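Local coordinates for protein malonyl-CoA decarboxylase (Rhodopseudomonas palustris, PDB 4KSA) that probably catalyses the decarboxylation of malonyl-CoA to acetyl-CoA and carbon dioxide, at residues G55-L63 / R125-L136; R223-F231 / Q272-F280. One frame throughout, in Å; residues are numbered along the deposited sequence.

Interaction 1 of 2, residues G55-L63 / R125-L136; sequences GVALAASLL and RLNHAPGGTAAL
L63 enters as a knob into the hole formed by L126, G132, A135 and L136. A chi1 of -72° puts its CG anti to the carbonyl carbon, and the fork at CG sends the methyls to different partners: CD1 comes within 3.5 Å of A129 CB, and CD2 rests 3.8 Å from A135 CB. Small residues suit the hole, since G132 and A135 admit the branched end of leucine close to their backbone. L126 also sends CD2 against A59, its tip 3.8 Å from A59 CB, while A60 and A129 meet through their methyls (CB to CB 4.0 Å). Alanines here let the backbones come near, with the CA atoms of A60 and A129 4.7 Å apart.

Within the all-helical N-terminal part of the chain, two successive beta turns, type I and then type II, connect helix 118-126 to helix 132-146. They lead to the N-cap residue G131, whose positive phi favours glycine. T133 OG1 ties back across this corner, donating in the carbonyl plane to a lone pair of N127 OD1.

L62 and L126 cross at about a right angle, CD2 to CD2 at 3.8 Å. Replacing L62 by alanine would remove both its methyls, and L126 would probably lose the wall on that side, though A59 and L63 would still touch its CD2. Toward the start of 55-63, V56 holds CG1 anti to its own nitrogen (chi1 -172°), placing it 3.8 Å from H128 O and 4.1 Å from P130 CD, the valine and proline side chains crossing at about a right angle. R125 turns its guanidinium elsewhere, to a salt bridge with E121.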
loop_
_atom_site.group_PDB
_atom_site.type_symbol
_atom_site.label_atom_id
_atom_site.label_comp_id
_atom_site.label_asym_id
_atom_site.label_seq_id
_atom_site.Cartn_x
_atom_site.Cartn_y
_atom_site.Cartn_z
ATOM N N GLY A 55 6.540 -1.839 -33.316
ATOM C CA GLY A 55 6.647 -0.425 -33.036
ATOM C C GLY A 55 7.583 -0.266 -31.861
ATOM O O GLY A 55 8.646 0.346 -31.974
ATOM N N VAL A 56 7.191 -0.847 -30.732
ATOM C CA VAL A 56 7.975 -0.794 -29.507
ATOM C C VAL A 56 9.418 -1.221 -29.749
ATOM O O VAL A 56 10.356 -0.541 -29.349
ATOM C CB VAL A 56 7.352 -1.709 -28.418
ATOM C CG1 VAL A 56 8.054 -1.512 -27.098
ATOM C CG2 VAL A 56 5.878 -1.412 -28.275
ATOM N N ALA A 57 9.599 -2.359 -30.402
ATOM C CA ALA A 57 10.944 -2.854 -30.660
ATOM C C ALA A 57 11.788 -1.804 -31.401
ATOM O O ALA A 57 12.937 -1.524 -31.027
ATOM C CB ALA A 57 10.861 -4.132 -31.463
ATOM N N LEU A 58 11.204 -1.225 -32.449
ATOM C CA LEU A 58 11.888 -0.223 -33.246
ATOM C C LEU A 58 12.238 0.999 -32.412
ATOM O O LEU A 58 13.403 1.433 -32.380
ATOM C CB LEU A 58 11.020 0.189 -34.444
ATOM C CG LEU A 58 10.942 -0.830 -35.598
ATOM C CD1 LEU A 58 10.013 -0.316 -36.708
ATOM C CD2 LEU A 58 12.355 -1.073 -36.137
ATOM N N ALA A 59 11.226 1.545 -31.739
ATOM C CA ALA A 59 11.402 2.710 -30.889
ATOM C C ALA A 59 12.473 2.400 -29.846
ATOM O O ALA A 59 13.421 3.162 -29.650
ATOM C CB ALA A 59 10.072 3.082 -30.215
ATOM N N ALA A 60 12.331 1.271 -29.181
ATOM C CA ALA A 60 13.312 0.905 -28.181
ATOM C C ALA A 60 14.691 0.920 -28.839
ATOM O O ALA A 60 15.674 1.357 -28.243
ATOM C CB ALA A 60 12.994 -0.467 -27.633
ATOM N N SER A 61 14.737 0.469 -30.091
ATOM C CA SER A 61 15.971 0.395 -30.854
ATOM C C SER A 61 16.516 1.793 -31.154
ATOM O O SER A 61 17.695 2.064 -30.917
ATOM C CB SER A 61 15.719 -0.381 -32.160
ATOM O OG SER A 61 16.889 -1.051 -32.628
ATOM N N LEU A 62 15.655 2.675 -31.664
ATOM C CA LEU A 62 16.045 4.046 -32.005
ATOM C C LEU A 62 16.605 4.809 -30.801
ATOM O O LEU A 62 17.620 5.503 -30.913
ATOM C CB LEU A 62 14.842 4.803 -32.597
ATOM C CG LEU A 62 15.097 6.199 -33.186
ATOM C CD1 LEU A 62 14.016 6.553 -34.189
ATOM C CD2 LEU A 62 15.139 7.222 -32.078
ATOM N N LEU A 63 15.946 4.678 -29.654
ATOM C CA LEU A 63 16.389 5.355 -28.444
ATOM C C LEU A 63 17.757 4.874 -28.011
ATOM O O LEU A 63 18.611 5.684 -27.621
ATOM C CB LEU A 63 15.386 5.143 -27.311
ATOM C CG LEU A 63 14.083 5.925 -27.488
ATOM C CD1 LEU A 63 13.057 5.496 -26.472
ATOM C CD2 LEU A 63 14.373 7.391 -27.343
ATOM N N ARG A 125 5.455 7.754 -30.493
ATOM C CA ARG A 125 5.792 6.351 -30.607
ATOM C C ARG A 125 7.018 5.991 -29.789
ATOM O O ARG A 125 7.062 4.926 -29.184
ATOM C CB ARG A 125 5.994 5.985 -32.071
ATOM C CG ARG A 125 4.730 6.184 -32.869
ATOM C CD ARG A 125 4.785 5.508 -34.224
ATOM N NE ARG A 125 3.540 5.757 -34.941
ATOM C CZ ARG A 125 3.077 5.014 -35.943
ATOM N NH1 ARG A 125 3.763 3.958 -36.382
ATOM N NH2 ARG A 125 1.892 5.302 -36.471
ATOM N N LEU A 126 8.009 6.873 -29.757
ATOM C CA LEU A 126 9.229 6.614 -28.997
ATOM C C LEU A 126 8.930 6.547 -27.519
ATOM O O LEU A 126 9.707 6.010 -26.745
ATOM C CB LEU A 126 10.248 7.717 -29.237
ATOM C CG LEU A 126 10.859 7.773 -30.630
ATOM C CD1 LEU A 126 11.791 8.962 -30.717
ATOM C CD2 LEU A 126 11.612 6.469 -30.904
ATOM N N ASN A 127 7.787 7.103 -27.140
ATOM C CA ASN A 127 7.376 7.134 -25.750
ATOM C C ASN A 127 6.844 5.801 -25.278
ATOM O O ASN A 127 6.589 5.617 -24.094
ATOM C CB ASN A 127 6.321 8.220 -25.544
ATOM C CG ASN A 127 6.074 8.506 -24.086
ATOM O OD1 ASN A 127 7.008 8.679 -23.313
ATOM N ND2 ASN A 127 4.816 8.564 -23.705
ATOM N N HIS A 128 6.686 4.861 -26.199
ATOM C CA HIS A 128 6.183 3.545 -25.828
ATOM C C HIS A 128 7.323 2.586 -25.509
ATOM O O HIS A 128 7.115 1.498 -24.988
ATOM C CB HIS A 128 5.285 2.987 -26.932
ATOM C CG HIS A 128 3.951 3.655 -27.002
ATOM N ND1 HIS A 128 3.436 4.178 -28.169
ATOM C CD2 HIS A 128 3.025 3.898 -26.043
ATOM C CE1 HIS A 128 2.252 4.714 -27.928
ATOM N NE2 HIS A 128 1.979 4.558 -26.645
ATOM N N ALA A 129 8.538 3.001 -25.811
ATOM C CA ALA A 129 9.679 2.167 -25.523
ATOM C C ALA A 129 9.896 2.216 -24.021
ATOM O O ALA A 129 9.697 3.252 -23.389
ATOM C CB ALA A 129 10.903 2.693 -26.253
ATOM N N PRO A 130 10.268 1.085 -23.411
ATOM C CA PRO A 130 10.464 1.227 -21.963
ATOM C C PRO A 130 11.578 2.235 -21.675
ATOM O O PRO A 130 12.602 2.251 -22.350
ATOM C CB PRO A 130 10.782 -0.198 -21.498
ATOM C CG PRO A 130 10.973 -1.007 -22.792
ATOM C CD PRO A 130 10.132 -0.326 -23.809
ATOM N N GLY A 131 11.356 3.095 -20.686
ATOM C CA GLY A 131 12.334 4.114 -20.365
ATOM C C GLY A 131 12.214 5.233 -21.384
ATOM O O GLY A 131 13.052 6.137 -21.451
ATOM N N GLY A 132 11.146 5.162 -22.181
ATOM C CA GLY A 132 10.902 6.154 -23.219
ATOM C C GLY A 132 10.819 7.611 -22.781
ATOM O O GLY A 132 11.547 8.466 -23.292
ATOM N N THR A 133 9.926 7.894 -21.836
ATOM C CA THR A 133 9.743 9.253 -21.354
ATOM C C THR A 133 11.037 9.853 -20.835
ATOM O O THR A 133 11.374 10.995 -21.152
ATOM C CB THR A 133 8.704 9.311 -20.252
ATOM O OG1 THR A 133 7.456 8.850 -20.770
ATOM C CG2 THR A 133 8.535 10.734 -19.756
ATOM N N ALA A 134 11.764 9.084 -20.034
ATOM C CA ALA A 134 13.020 9.564 -19.472
ATOM C C ALA A 134 13.994 9.896 -20.600
ATOM O O ALA A 134 14.664 10.923 -20.580
ATOM C CB ALA A 134 13.613 8.513 -18.546
ATOM N N ALA A 135 14.063 9.018 -21.589
ATOM C CA ALA A 135 14.948 9.233 -22.717
ATOM C C ALA A 135 14.504 10.489 -23.489
ATOM O O ALA A 135 15.339 11.284 -23.922
ATOM C CB ALA A 135 14.933 8.009 -23.609
ATOM N N LEU A 136 13.194 10.672 -23.654
ATOM C CA LEU A 136 12.700 11.839 -24.364
ATOM C C LEU A 136 13.020 13.121 -23.622
ATOM O O LEU A 136 13.232 14.158 -24.239
ATOM C CB LEU A 136 11.191 11.761 -24.589
ATOM C CG LEU A 136 10.679 11.111 -25.878
ATOM C CD1 LEU A 136 11.375 11.718 -27.093
ATOM C CD2 LEU A 136 10.941 9.648 -25.830
#

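Interaction 2 of 2, residues R223-F231 / Q272-F280; sequences RLVDEPLIF and QQGLAGISF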
loop_
_atom_site.group_PDB
_atom_site.type_symbol
_atom_site.label_atom_id
_atom_site.label_comp_id
_atom_site.label_asym_id
_atom_site.label_seq_id
_atom_site.Cartn_x
_atom_site.Cartn_y
_atom_site.Cartn_z
ATOM N N ARG A 223 5.016 9.558 -14.678
ATOM C CA ARG A 223 5.701 9.491 -15.978
ATOM C C ARG A 223 7.187 9.237 -15.830
ATOM O O ARG A 223 7.788 8.616 -16.690
ATOM C CB ARG A 223 5.530 10.780 -16.791
ATOM C CG ARG A 223 4.168 10.989 -17.399
ATOM C CD ARG A 223 3.844 9.972 -18.479
ATOM N NE ARG A 223 2.530 10.250 -19.052
ATOM C CZ ARG A 223 2.114 9.799 -20.230
ATOM N NH1 ARG A 223 0.897 10.111 -20.665
ATOM N NH2 ARG A 223 2.917 9.039 -20.970
ATOM N N LEU A 224 7.775 9.751 -14.758
ATOM C CA LEU A 224 9.186 9.577 -14.490
ATOM C C LEU A 224 9.319 8.975 -13.111
ATOM O O LEU A 224 9.568 9.668 -12.124
ATOM C CB LEU A 224 9.912 10.909 -14.538
ATOM C CG LEU A 224 9.982 11.572 -15.905
ATOM C CD1 LEU A 224 10.710 12.893 -15.772
ATOM C CD2 LEU A 224 10.701 10.651 -16.894
ATOM N N VAL A 225 9.132 7.667 -13.069
ATOM C CA VAL A 225 9.208 6.885 -11.855
ATOM C C VAL A 225 10.472 7.108 -11.032
ATOM O O VAL A 225 11.566 7.159 -11.575
ATOM C CB VAL A 225 9.067 5.382 -12.190
ATOM C CG1 VAL A 225 9.776 4.534 -11.131
ATOM C CG2 VAL A 225 7.566 5.019 -12.252
ATOM N N ASP A 226 10.280 7.238 -9.719
ATOM C CA ASP A 226 11.350 7.446 -8.760
ATOM C C ASP A 226 12.121 8.721 -8.978
ATOM O O ASP A 226 13.183 8.900 -8.412
ATOM C CB ASP A 226 12.327 6.262 -8.788
ATOM C CG ASP A 226 11.782 5.034 -8.064
ATOM O OD1 ASP A 226 12.327 3.925 -8.275
ATOM O OD2 ASP A 226 10.820 5.182 -7.283
ATOM N N GLU A 227 11.592 9.626 -9.778
ATOM C CA GLU A 227 12.333 10.835 -10.068
ATOM C C GLU A 227 11.751 12.122 -9.459
ATOM O O GLU A 227 10.640 12.543 -9.802
ATOM C CB GLU A 227 12.471 10.958 -11.588
ATOM C CG GLU A 227 13.548 11.911 -12.040
ATOM C CD GLU A 227 14.935 11.455 -11.644
ATOM O OE1 GLU A 227 15.424 10.460 -12.225
ATOM O OE2 GLU A 227 15.537 12.096 -10.749
ATOM N N PRO A 228 12.490 12.753 -8.522
ATOM C CA PRO A 228 11.990 13.996 -7.908
ATOM C C PRO A 228 12.131 15.183 -8.887
ATOM O O PRO A 228 13.234 15.652 -9.151
ATOM C CB PRO A 228 12.859 14.132 -6.650
ATOM C CG PRO A 228 14.144 13.548 -7.060
ATOM C CD PRO A 228 13.735 12.310 -7.866
ATOM N N LEU A 229 11.008 15.641 -9.434
ATOM C CA LEU A 229 11.011 16.731 -10.398
ATOM C C LEU A 229 11.355 18.083 -9.766
ATOM O O LEU A 229 12.244 18.811 -10.238
ATOM C CB LEU A 229 9.653 16.799 -11.075
ATOM C CG LEU A 229 9.204 15.437 -11.603
ATOM C CD1 LEU A 229 7.965 15.604 -12.461
ATOM C CD2 LEU A 229 10.343 14.794 -12.392
ATOM N N ILE A 230 10.633 18.415 -8.706
ATOM C CA ILE A 230 10.848 19.649 -7.986
ATOM C C ILE A 230 11.240 19.264 -6.578
ATOM O O ILE A 230 10.509 18.535 -5.907
ATOM C CB ILE A 230 9.574 20.475 -7.947
ATOM C CG1 ILE A 230 9.160 20.797 -9.379
ATOM C CG2 ILE A 230 9.793 21.719 -7.117
ATOM C CD1 ILE A 230 7.806 21.403 -9.515
ATOM N N PHE A 231 12.399 19.762 -6.149
ATOM C CA PHE A 231 12.964 19.505 -4.821
ATOM C C PHE A 231 12.895 20.787 -3.982
ATOM O O PHE A 231 13.505 21.795 -4.333
ATOM C CB PHE A 231 14.416 19.059 -4.986
ATOM C CG PHE A 231 15.096 18.717 -3.709
ATOM C CD1 PHE A 231 14.528 17.803 -2.830
ATOM C CD2 PHE A 231 16.316 19.294 -3.379
ATOM C CE1 PHE A 231 15.170 17.464 -1.627
ATOM C CE2 PHE A 231 16.966 18.963 -2.183
ATOM C CZ PHE A 231 16.391 18.048 -1.306
ATOM N N GLN A 272 14.992 18.361 -13.640
ATOM C CA GLN A 272 15.176 17.846 -14.985
ATOM C C GLN A 272 15.281 18.942 -16.028
ATOM O O GLN A 272 14.280 19.553 -16.401
ATOM C CB GLN A 272 14.016 16.907 -15.353
ATOM C CG GLN A 272 13.716 15.833 -14.322
ATOM C CD GLN A 272 14.919 14.967 -14.026
ATOM O OE1 GLN A 272 15.394 14.914 -12.895
ATOM N NE2 GLN A 272 15.422 14.285 -15.043
ATOM N N GLN A 273 16.503 19.180 -16.495
ATOM C CA GLN A 273 16.775 20.170 -17.533
ATOM C C GLN A 273 15.755 20.091 -18.677
ATOM O O GLN A 273 15.241 21.122 -19.122
ATOM C CB GLN A 273 18.182 19.953 -18.082
ATOM C CG GLN A 273 19.235 20.704 -17.307
ATOM C CD GLN A 273 18.994 22.211 -17.342
ATOM O OE1 GLN A 273 19.522 22.961 -16.511
ATOM N NE2 GLN A 273 18.195 22.663 -18.318
ATOM N N GLY A 274 15.465 18.864 -19.130
ATOM C CA GLY A 274 14.516 18.642 -20.204
ATOM C C GLY A 274 13.067 18.953 -19.867
ATOM O O GLY A 274 12.185 18.825 -20.725
ATOM N N LEU A 275 12.802 19.347 -18.623
ATOM C CA LEU A 275 11.438 19.671 -18.235
ATOM C C LEU A 275 11.259 21.167 -18.122
ATOM O O LEU A 275 10.159 21.650 -17.880
ATOM C CB LEU A 275 11.060 18.994 -16.922
ATOM C CG LEU A 275 10.913 17.471 -17.052
ATOM C CD1 LEU A 275 10.534 16.868 -15.699
ATOM C CD2 LEU A 275 9.874 17.143 -18.140
ATOM N N ALA A 276 12.346 21.904 -18.322
ATOM C CA ALA A 276 12.292 23.359 -18.270
ATOM C C ALA A 276 11.128 23.886 -19.098
ATOM O O ALA A 276 10.918 23.470 -20.240
ATOM C CB ALA A 276 13.584 23.944 -18.783
ATOM N N GLY A 277 10.359 24.791 -18.510
ATOM C CA GLY A 277 9.243 25.364 -19.232
ATOM C C GLY A 277 7.961 24.564 -19.212
ATOM O O GLY A 277 7.005 24.921 -19.903
ATOM N N ILE A 278 7.932 23.476 -18.450
ATOM C CA ILE A 278 6.719 22.675 -18.361
ATOM C C ILE A 278 6.107 23.022 -17.018
ATOM O O ILE A 278 6.791 22.962 -15.997
ATOM C CB ILE A 278 7.012 21.160 -18.435
ATOM C CG1 ILE A 278 7.138 20.722 -19.889
ATOM C CG2 ILE A 278 5.875 20.379 -17.824
ATOM C CD1 ILE A 278 8.172 21.470 -20.683
ATOM N N SER A 279 4.831 23.406 -17.032
ATOM C CA SER A 279 4.113 23.789 -15.820
ATOM C C SER A 279 3.563 22.611 -15.041
ATOM O O SER A 279 3.056 21.659 -15.616
ATOM C CB SER A 279 2.950 24.722 -16.166
ATOM O OG SER A 279 2.060 24.874 -15.062
ATOM N N PHE A 280 3.663 22.695 -13.721
ATOM C CA PHE A 280 3.160 21.651 -12.846
ATOM C C PHE A 280 2.116 22.248 -11.930
ATOM O O PHE A 280 1.785 21.697 -10.886
ATOM C CB PHE A 280 4.309 21.044 -12.045
ATOM C CG PHE A 280 5.228 20.217 -12.876
ATOM C CD1 PHE A 280 4.764 19.057 -13.486
ATOM C CD2 PHE A 280 6.536 20.623 -13.109
ATOM C CE1 PHE A 280 5.589 18.313 -14.324
ATOM C CE2 PHE A 280 7.373 19.887 -13.946
ATOM C CZ PHE A 280 6.896 18.729 -14.556
HETATM O O HOH W 1 12.267 19.259 -13.220
#
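The F280 ring is approached obliquely by two methyl groups, L229 CD1 lying 3.9 Å from F280 CZ and I230 CD1 3.9 Å from F280 CD2. L229 stands at about a right angle to the phenylalanine, whereas I230 slides past it in the opposite direction. The other flat pair is the E227 carboxylate and the Q272 amide, whose planes are turned 32° apart; E227 OE2 takes its hydrogen bond from outside this pair, with Y193.

A chi1 of -50° sets CG of L229 anti to its carbonyl carbon, and the branch at CG divides the methyls between two neighbours: CD1 goes to F280, and CD2 reaches L275 CD1 at 3.9 Å. L224 meets the same L275 methyl tip to tip, CD1 to CD1 at 4.0 Å. Branched leucines suit this place because each can touch several partners at once.

The contact lies where strand 230-237 and its antiparallel neighbour 262-270 give way to loops, in a C-terminal domain of acetyltransferase-like family. There a water donates to L229 O (3.0 Å) and accepts from Q272 N (2.9 Å). No backbone hydrogen bond joins the segments directly, and apolar packing carries much of the contact, with the water bridging L229 O and Q272 N.

How the interactions relate
Interaction 1 closes before interaction 2 opens along the chain, and their centres lie 19 Å apart. The first belongs to the helical N-terminal part, the second to the ends of two central strands of the mixed sheet in the C-terminal domain. They nevertheless touch: T133 CG2 lies 3.6 Å from L224 CD2, and N127 packs against R223. Helix 132-146 is the shared element, since it begins in interaction 1 and its R140 hydrogen-bonds the carbonyls of G274 and A276 in interaction 2. This is consistent with it helping to hold the helical part against the C-terminal domain. The second subunit reaches the same region, its R170 packing on H128 and its F172 forming a cation-pi contact with R223.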